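Local coordinates for protein DNA alpha-glucosyltransferase (Enterobacteria phage T4, PDB 1XV5) that is a phage glucosyltransferase of the GT-B fold class and holds uridine-5'-diphosphate between its two domains, at residues K228-E233 with Q268-L273. Sequence-based numbering, arbitrary orientation.
Sequences KSTVME and QPAQIL
Met232 lies between two partners on the neighbouring strand: its backbone N donates to Gln271 O (2.8 Å), and its O accepts from Leu273 N (2.9 Å). One bond earlier, Gln271 N reaches Thr230 O almost straight, at 175°. The strand axes diverge by 22°, N-to-C directions agreeing, which identifies a parallel pair. Val231 CA supplements the ladder with a CA-H...O contact to Gln271 O. Toward the start of the pair direct bonding gives way to water: one molecule accepts from Thr230 N and bridges to Pro269 O, while another links Lys228 O and Gln268 N.

Side chains sort by face. Met232 and Ile272 run side by side; chi1 of Ile272 (-48°) sets CG1 beside its own backbone N, and a second bend at chi2 then brings CD1 against Met232 CB at 3.3 Å, a tight carbon contact. Met232 SD also meets Ala270 CB (4.1 Å), and helix 212-223 packs over Met232 and Thr230. These strands belong to the seven-stranded parallel sheet of one Rossmann-like domain of the GT-B fold, between strands 251-254 and 199-203. On the face that carries Val231 and Gln271, Leu273 CD2 lies alongside the Glu233 carboxylate, 3.6 Å from OE1. Salt bridges from Arg201 to OE2 and Arg284 to OE1 restrain that carboxylate; the side chain of Glu233 lies about 7 Å from the bound UDP.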
loop_
_atom_site.group_PDB
_atom_site.type_symbol
_atom_site.label_atom_id
_atom_site.label_comp_id
_atom_site.label_asym_id
_atom_site.label_seq_id
_atom_site.Cartn_x
_atom_site.Cartn_y
_atom_site.Cartn_z
ATOM N N LYS A 228 8.509 27.453 4.646
ATOM C CA LYS A 228 8.817 26.036 4.472
ATOM C C LYS A 228 8.573 25.602 3.031
ATOM O O LYS A 228 7.956 26.328 2.248
ATOM C CB LYS A 228 7.952 25.195 5.411
ATOM C CG LYS A 228 7.937 25.679 6.849
ATOM C CD LYS A 228 9.308 25.593 7.487
ATOM C CE LYS A 228 9.250 26.027 8.945
ATOM N NZ LYS A 228 10.549 25.797 9.639
ATOM N N SER A 229 9.051 24.410 2.689
ATOM C CA SER A 229 8.886 23.882 1.342
ATOM C C SER A 229 8.073 22.600 1.338
ATOM O O SER A 229 8.152 21.798 2.269
ATOM C CB SER A 229 10.252 23.600 0.710
ATOM O OG SER A 229 11.057 24.762 0.702
ATOM N N THR A 230 7.294 22.411 0.281
ATOM C CA THR A 230 6.480 21.216 0.150
ATOM C C THR A 230 6.731 20.505 -1.166
ATOM O O THR A 230 6.774 21.126 -2.229
ATOM C CB THR A 230 4.976 21.541 0.249
ATOM O OG1 THR A 230 4.672 21.966 1.582
ATOM C CG2 THR A 230 4.135 20.315 -0.093
ATOM N N VAL A 231 6.912 19.194 -1.067
ATOM C CA VAL A 231 7.135 18.335 -2.216
ATOM C C VAL A 231 6.100 17.226 -2.101
ATOM O O VAL A 231 5.819 16.737 -1.003
ATOM C CB VAL A 231 8.544 17.699 -2.200
ATOM C CG1 VAL A 231 8.676 16.701 -3.348
ATOM C CG2 VAL A 231 9.607 18.782 -2.310
ATOM N N MET A 232 5.520 16.845 -3.232
ATOM C CA MET A 232 4.525 15.789 -3.257
ATOM C C MET A 232 4.938 14.827 -4.359
ATOM O O MET A 232 4.990 15.191 -5.535
ATOM C CB MET A 232 3.140 16.392 -3.515
ATOM C CG MET A 232 2.747 17.413 -2.445
ATOM S SD MET A 232 1.200 18.285 -2.760
ATOM C CE MET A 232 0.074 16.976 -2.564
ATOM N N GLU A 233 5.246 13.596 -3.969
ATOM C CA GLU A 233 5.706 12.590 -4.915
ATOM C C GLU A 233 4.688 11.514 -5.251
ATOM O O GLU A 233 3.982 11.023 -4.374
ATOM C CB GLU A 233 6.969 11.903 -4.380
ATOM C CG GLU A 233 8.177 12.812 -4.177
ATOM C CD GLU A 233 9.444 12.029 -3.855
ATOM O OE1 GLU A 233 9.583 10.900 -4.358
ATOM O OE2 GLU A 233 10.308 12.545 -3.114
ATOM N N GLN A 268 7.610 29.015 -2.570
ATOM C CA GLN A 268 7.352 28.363 -3.845
ATOM C C GLN A 268 6.087 27.537 -3.721
ATOM O O GLN A 268 5.688 27.167 -2.619
ATOM C CB GLN A 268 8.514 27.444 -4.219
ATOM C CG GLN A 268 9.850 28.151 -4.246
ATOM C CD GLN A 268 9.883 29.270 -5.263
ATOM O OE1 GLN A 268 10.559 30.278 -5.070
ATOM N NE2 GLN A 268 9.158 29.092 -6.359
ATOM N N PRO A 269 5.419 27.261 -4.848
ATOM C CA PRO A 269 4.205 26.452 -4.753
ATOM C C PRO A 269 4.655 25.025 -4.476
ATOM O O PRO A 269 5.853 24.745 -4.470
ATOM C CB PRO A 269 3.578 26.605 -6.134
ATOM C CG PRO A 269 4.770 26.768 -7.025
ATOM C CD PRO A 269 5.654 27.710 -6.233
ATOM N N ALA A 270 3.712 24.125 -4.237
ATOM C CA ALA A 270 4.078 22.737 -3.986
ATOM C C ALA A 270 4.829 22.200 -5.208
ATOM O O ALA A 270 4.446 22.468 -6.348
ATOM C CB ALA A 270 2.828 21.906 -3.729
ATOM N N GLN A 271 5.903 21.456 -4.966
ATOM C CA GLN A 271 6.694 20.871 -6.048
ATOM C C GLN A 271 6.234 19.424 -6.173
ATOM O O GLN A 271 6.294 18.671 -5.208
ATOM C CB GLN A 271 8.183 20.927 -5.707
ATOM C CG GLN A 271 8.713 22.330 -5.435
ATOM C CD GLN A 271 8.606 23.245 -6.642
ATOM O OE1 GLN A 271 7.772 24.155 -6.684
ATOM N NE2 GLN A 271 9.451 23.003 -7.636
ATOM N N ILE A 272 5.783 19.042 -7.365
ATOM C CA ILE A 272 5.251 17.703 -7.595
ATOM C C ILE A 272 6.090 16.805 -8.497
ATOM O O ILE A 272 6.567 17.239 -9.542
ATOM C CB ILE A 272 3.843 17.785 -8.237
ATOM C CG1 ILE A 272 2.973 18.792 -7.473
ATOM C CG2 ILE A 272 3.202 16.404 -8.281
ATOM C CD1 ILE A 272 2.922 18.559 -5.989
ATOM N N LEU A 273 6.249 15.550 -8.080
ATOM C CA LEU A 273 6.979 14.547 -8.856
ATOM C C LEU A 273 5.901 13.580 -9.347
ATOM O O LEU A 273 5.087 13.105 -8.555
ATOM C CB LEU A 273 7.993 13.810 -7.977
ATOM C CG LEU A 273 8.923 12.835 -8.703
ATOM C CD1 LEU A 273 9.725 13.585 -9.755
ATOM C CD2 LEU A 273 9.857 12.158 -7.702
HETATM O O HOH W 1 8.052 26.980 -0.658
HETATM O O HOH W 2 7.254 24.537 -1.896
#